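Local coordinates for sensor protein (Vibrio cholerae, PDB 3BY9) that probably senses C4-dicarboxylates such as succinate through this extracytoplasmic sensor domain and relays the signal as a membrane-bound histidine kinase, at residues 66-69 against 70-73; 159-162 against 163-166; 201-204 against 205-209. One frame throughout, in Å; residues are numbered along the deposited sequence. Where two conformers were deposited one is given.

Contact 1: 66-69 against 70-73; sequences VNEV and IQAA
Ile70 lays its ethyl branch against the helical turn that precedes it, CG1 lying 3.5 Å from Val66 O and similarly close to Asn67 O. The branch comes to rest there because CG1 sits between the backbone N and the carbonyl carbon (chi1 69°), which turns it back toward the carbonyls of the preceding turn. CD1 then approaches Val66 CG1 at 4.4 Å, a loose apolar meeting of two branched side chains. The main chain keeps an i to i-4 bond: Ile70 N donates to Val66 O at 3.0 Å, nearly straight, with an N-H...O angle of 165°. Beyond it the helix closes in a Schellman motif. Gln71, at positive phi, is the C-prime residue; its N makes a weak bond to Glu68 O, while Ala72 N reaches back to Asn67 O at 3.2 Å. A water joins the same two residues, donating to Ala72 O at 2.8 Å and weakly to Asn67 O. Asn67, with CG anti to its backbone N, extends along the departing chain beside the methyl of Ala72, and alanine is small enough to admit it. Glu68 and Gln71 run side by side, their flat ends turned 69° apart. In the fold, this cap turns helix 53-70 into strand 74-79. Ile70 and Ala72 rest on Val148 of strand 141-150, Ala73 pairs through its backbone with the neighbouring Lys149, and Tyr30 OH holds Gln71 O from the loop side.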
# COMPACT_ATOMS: atom_id res chain seq x y z
N VAL A 66 -19.83 -0.12 -8.12
CA VAL A 66 -18.93 -1.18 -7.69
C VAL A 66 -18.14 -0.75 -6.46
O VAL A 66 -18.02 -1.48 -5.48
CB VAL A 66 -17.91 -1.52 -8.81
CG1 VAL A 66 -16.81 -2.46 -8.25
CG2 VAL A 66 -18.66 -2.19 -9.99
N ASN A 67 -17.60 0.46 -6.53
CA ASN A 67 -16.75 0.97 -5.46
C ASN A 67 -17.51 1.00 -4.11
O ASN A 67 -16.94 0.73 -3.04
CB ASN A 67 -16.24 2.36 -5.85
CG ASN A 67 -15.21 2.90 -4.88
OD1 ASN A 67 -15.46 3.84 -4.06
ND2 ASN A 67 -14.02 2.35 -4.96
N GLU A 68 -18.78 1.36 -4.19
CA GLU A 68 -19.63 1.39 -2.98
C GLU A 68 -19.91 -0.04 -2.46
O GLU A 68 -19.92 -0.27 -1.24
CB GLU A 68 -20.95 2.08 -3.32
CG GLU A 68 -22.02 1.98 -2.23
CD GLU A 68 -21.64 2.66 -0.96
OE1 GLU A 68 -20.84 3.62 -1.00
OE2 GLU A 68 -22.16 2.24 0.10
N VAL A 69 -20.14 -1.00 -3.36
CA VAL A 69 -20.38 -2.40 -2.93
C VAL A 69 -19.17 -2.96 -2.17
O VAL A 69 -19.28 -3.59 -1.09
CB VAL A 69 -20.66 -3.34 -4.13
CG1 VAL A 69 -20.60 -4.83 -3.65
CG2 VAL A 69 -22.00 -3.05 -4.73
N ILE A 70 -17.98 -2.73 -2.72
CA ILE A 70 -16.77 -3.27 -2.08
C ILE A 70 -16.16 -2.43 -1.01
O ILE A 70 -15.21 -2.86 -0.32
CB ILE A 70 -15.69 -3.59 -3.14
CG1 ILE A 70 -15.15 -2.29 -3.74
CG2 ILE A 70 -16.31 -4.47 -4.28
CD1 ILE A 70 -14.04 -2.58 -4.80
N GLN A 71 -16.72 -1.25 -0.83
CA GLN A 71 -16.24 -0.27 0.14
C GLN A 71 -14.75 0.03 -0.02
O GLN A 71 -13.99 -0.00 0.94
CB GLN A 71 -16.55 -0.73 1.59
CG GLN A 71 -18.05 -0.70 1.91
CD GLN A 71 -18.61 0.71 2.04
OE1 GLN A 71 -19.28 1.24 1.14
NE2 GLN A 71 -18.34 1.34 3.19
N ALA A 72 -14.35 0.31 -1.26
CA ALA A 72 -12.99 0.72 -1.55
C ALA A 72 -12.87 2.26 -1.58
O ALA A 72 -13.86 2.98 -1.48
CB ALA A 72 -12.52 0.17 -2.90
N ALA A 73 -11.64 2.74 -1.62
CA ALA A 73 -11.47 4.19 -1.71
C ALA A 73 -11.81 4.64 -3.11
O ALA A 73 -12.61 5.56 -3.28
CB ALA A 73 -10.04 4.58 -1.36
O HOH W 1 -16.51 3.09 -0.58

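Contact 2: 159-162 against 163-166; sequences WQNK and SSYF
The turn leading from helix 153-157 into strand 165-169 doubles back on itself, so that Trp159 lies against Phe166, the two short segments running 149° apart. CB of Phe166 stands over the six-membered ring of Trp159, 3.6 Å from its centroid and 7° off the normal, a well-centred CH-pi contact. The rings themselves meet obliquely, planes at 43°, with Phe166 CD2 3.5 Å from Trp159 CG. The edge of the indole is used as well: Trp159 NE1 donates to Ser164 O at 3.1 Å, the oxygen lying in the ring plane although the nitrogen stands above the carbonyl plane. Tryptophan thus suits this buried place by offering a broad face and a polar edge together. Nearer the tip, Asn161, whose side chain stretches away from its own nitrogen toward the 163-164 serines, donates from ND2 to Ser163 OG at 2.8 Å; the closer approach of its OD1 to Ser164 is doubtful in the model. A water links Lys162 O to Tyr165 OH. Phe19 of helix 5-27 meets both aromatic rings, an arrangement in keeping with a PAS-like sensor domain, whose antiparallel sheet packs beside the long N-terminal helix.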
# COMPACT_ATOMS: atom_id res chain seq x y z
N TRP A 159 -4.80 -3.29 14.77
CA TRP A 159 -3.72 -3.44 15.76
C TRP A 159 -4.32 -2.93 17.06
O TRP A 159 -4.52 -1.74 17.21
CB TRP A 159 -2.52 -2.56 15.43
CG TRP A 159 -1.40 -2.86 16.39
CD1 TRP A 159 -1.05 -2.16 17.50
CD2 TRP A 159 -0.53 -3.98 16.34
NE1 TRP A 159 -0.01 -2.77 18.16
CE2 TRP A 159 0.33 -3.90 17.47
CE3 TRP A 159 -0.39 -5.05 15.46
CZ2 TRP A 159 1.31 -4.84 17.73
CZ3 TRP A 159 0.59 -6.00 15.72
CH2 TRP A 159 1.43 -5.88 16.85
N GLN A 160 -4.57 -3.81 18.00
CA GLN A 160 -5.20 -3.30 19.21
C GLN A 160 -4.37 -3.38 20.46
O GLN A 160 -4.78 -2.92 21.52
CB GLN A 160 -6.55 -3.98 19.38
CG GLN A 160 -7.58 -3.39 18.40
CD GLN A 160 -7.92 -1.93 18.74
OE1 GLN A 160 -8.47 -1.65 19.81
NE2 GLN A 160 -7.57 -1.00 17.84
N ASN A 161 -3.16 -3.89 20.34
CA ASN A 161 -2.30 -3.95 21.50
C ASN A 161 -1.90 -2.58 22.02
O ASN A 161 -1.45 -1.73 21.25
CB ASN A 161 -1.03 -4.72 21.15
CG ASN A 161 -0.09 -4.77 22.28
OD1 ASN A 161 0.76 -3.93 22.42
ND2 ASN A 161 -0.22 -5.80 23.13
N LYS A 162 -2.01 -2.38 23.34
CA LYS A 162 -1.61 -1.11 23.91
C LYS A 162 -0.24 -1.21 24.60
O LYS A 162 0.26 -0.21 25.14
CB LYS A 162 -2.70 -0.63 24.89
CG LYS A 162 -3.96 -0.15 24.14
CD LYS A 162 -3.67 1.17 23.44
CE LYS A 162 -4.84 1.63 22.58
NZ LYS A 162 -5.25 0.58 21.59
N SER A 163 0.38 -2.40 24.53
CA SER A 163 1.67 -2.60 25.16
C SER A 163 2.80 -2.83 24.14
O SER A 163 3.95 -2.98 24.53
CB SER A 163 1.60 -3.84 26.13
OG SER A 163 1.21 -5.00 25.43
N SER A 164 2.47 -2.78 22.85
CA SER A 164 3.47 -3.00 21.78
C SER A 164 2.98 -2.21 20.56
O SER A 164 1.81 -1.81 20.49
CB SER A 164 3.58 -4.48 21.45
OG SER A 164 2.35 -5.02 21.00
N TYR A 165 3.88 -2.01 19.61
CA TYR A 165 3.57 -1.23 18.43
C TYR A 165 3.88 -2.01 17.21
O TYR A 165 4.64 -3.00 17.27
CB TYR A 165 4.48 0.04 18.38
CG TYR A 165 4.38 0.90 19.61
CD1 TYR A 165 3.46 1.98 19.67
CD2 TYR A 165 5.10 0.56 20.76
CE1 TYR A 165 3.25 2.70 20.88
CE2 TYR A 165 4.87 1.25 21.98
CZ TYR A 165 3.94 2.31 22.00
OH TYR A 165 3.69 2.92 23.21
N PHE A 166 3.28 -1.62 16.08
CA PHE A 166 3.71 -2.31 14.86
C PHE A 166 4.09 -1.30 13.80
O PHE A 166 3.66 -0.13 13.83
CB PHE A 166 2.61 -3.23 14.28
CG PHE A 166 1.72 -2.53 13.27
CD1 PHE A 166 2.04 -2.53 11.93
CD2 PHE A 166 0.59 -1.82 13.70
CE1 PHE A 166 1.26 -1.83 11.00
CE2 PHE A 166 -0.20 -1.12 12.78
CZ PHE A 166 0.15 -1.13 11.42
O HOH W 2 3.14 0.91 25.09

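Contact 3: 201-204 against 205-209; sequences QSQQ and YLDSP
Backbone bonds shape the chain here, as Gln203 and Leu206 close a type I turn directly after helix 193-202. Leu206 N donates to Gln203 O at 2.9 Å. Overlapping it is a type II' turn from Tyr205 to Ser208, in which Leu206 takes positive phi, a backbone position more often taken by glycine. Two donors of Ser208 grip Tyr205 O: the backbone N at 3.0 Å and the hydroxyl OG at 2.7 Å, which makes serine apt for the end of the turn. At the helix end Ser202 OG accepts Gln204 N at 3.2 Å, forming an ST turn.

Between side chains there is one polar bridge. Gln203 NE2 donates to Asp207 OD1 at 3.0 Å, almost straight at 170°; the oxygen lies in the amide plane, while the donor comes to its anti side, tilted out of the carboxylate plane, and the two flat groups are turned 62° apart. A bend at chi2 (-73°) swings the glutamine amide over toward the aspartate, and NE2 also donates to Arg200 O, so both turns are tied to the helix.

The remaining contact is CH-pi. Gln204 lies alongside Tyr205, with CG 4.0 Å from the ring centroid and over its face, and the amide nearly parallel to the ring. Each polar end goes elsewhere, Gln204 NE2 to Phe119 O and Tyr205 OH to Asp170 OD2. An ST turn leading into two overlapping beta turns thus carries the chain off helix 193-202, packed against strand 116-121, where the Leu206 side chain touches Leu121 and also Arg104 and Ser123, two residues that bind succinate.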
# COMPACT_ATOMS: atom_id res chain seq x y z
N GLN A 201 12.75 9.51 -6.74
CA GLN A 201 12.48 9.28 -8.15
C GLN A 201 11.33 8.32 -8.39
O GLN A 201 10.57 8.50 -9.35
CB GLN A 201 13.75 8.78 -8.87
CG GLN A 201 14.87 9.82 -8.84
CD GLN A 201 14.40 11.26 -9.06
OE1 GLN A 201 14.99 12.20 -8.52
NE2 GLN A 201 13.34 11.44 -9.85
N SER A 202 11.19 7.32 -7.51
CA SER A 202 10.09 6.35 -7.67
C SER A 202 8.73 6.98 -7.51
O SER A 202 7.74 6.46 -8.07
CB SER A 202 10.19 5.21 -6.66
OG SER A 202 9.79 5.62 -5.34
N GLN A 203 8.67 8.08 -6.76
CA GLN A 203 7.43 8.78 -6.46
C GLN A 203 6.42 7.95 -5.68
O GLN A 203 5.26 8.37 -5.55
CB GLN A 203 6.78 9.37 -7.73
CG GLN A 203 7.52 10.62 -8.28
CD GLN A 203 7.33 11.89 -7.43
OE1 GLN A 203 6.22 12.42 -7.30
NE2 GLN A 203 8.43 12.38 -6.86
N GLN A 204 6.89 6.84 -5.10
CA GLN A 204 6.04 5.98 -4.29
C GLN A 204 5.44 6.78 -3.14
O GLN A 204 4.28 6.55 -2.79
CB GLN A 204 6.82 4.80 -3.74
CG GLN A 204 5.92 3.75 -3.01
CD GLN A 204 6.61 2.41 -2.93
OE1 GLN A 204 7.85 2.34 -2.94
NE2 GLN A 204 5.83 1.32 -2.82
N TYR A 205 6.23 7.71 -2.57
CA TYR A 205 5.73 8.59 -1.50
C TYR A 205 5.78 10.05 -2.00
O TYR A 205 5.98 10.98 -1.20
CB TYR A 205 6.58 8.45 -0.22
CG TYR A 205 6.72 7.01 0.19
CD1 TYR A 205 5.59 6.24 0.51
CD2 TYR A 205 7.95 6.38 0.14
CE1 TYR A 205 5.70 4.88 0.77
CE2 TYR A 205 8.07 5.05 0.40
CZ TYR A 205 6.93 4.29 0.72
OH TYR A 205 7.06 2.96 1.00
N LEU A 206 5.51 10.23 -3.29
CA LEU A 206 5.51 11.54 -3.92
C LEU A 206 6.81 12.27 -3.56
O LEU A 206 7.90 11.65 -3.68
CB LEU A 206 4.29 12.33 -3.50
CG LEU A 206 2.96 11.54 -3.72
CD1 LEU A 206 1.73 12.33 -3.34
CD2 LEU A 206 2.85 11.08 -5.17
N ASP A 207 6.71 13.54 -3.14
CA ASP A 207 7.91 14.32 -2.76
C ASP A 207 8.09 14.39 -1.24
O ASP A 207 8.67 15.36 -0.69
CB ASP A 207 7.81 15.76 -3.26
CG ASP A 207 7.71 15.87 -4.76
OD1 ASP A 207 8.34 15.05 -5.47
OD2 ASP A 207 7.04 16.81 -5.24
N SER A 208 7.62 13.36 -0.55
CA SER A 208 7.72 13.33 0.89
C SER A 208 9.14 13.31 1.36
O SER A 208 9.97 12.59 0.81
CB SER A 208 7.06 12.05 1.50
OG SER A 208 5.68 12.00 1.24
N PRO A 209 9.46 14.16 2.35
CA PRO A 209 10.83 14.12 2.85
C PRO A 209 10.78 12.80 3.62
O PRO A 209 9.73 12.44 4.18
CB PRO A 209 10.88 15.30 3.81
CG PRO A 209 10.02 16.31 3.12
CD PRO A 209 8.84 15.48 2.59

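The three contacts are local turns set in series along the chain and do not touch. Contacts 1 and 3 approach the succinate site from different parts of the fold: the side chain of Ala73 is about 4 Å from that of Lys149, and that of Leu206 about 4 Å from those of Arg104 and Ser123. Their nearest atoms are still about 14 Å apart, and their centres about 27 Å. Contact 2 leads into the four-stranded sheet containing strand 165-169, its centre about 29 Å from contact 1 and 28 Å from contact 3. A calcium ion lies about 10 Å from the Val66 side chain, and another about 12 Å from that of Tyr165.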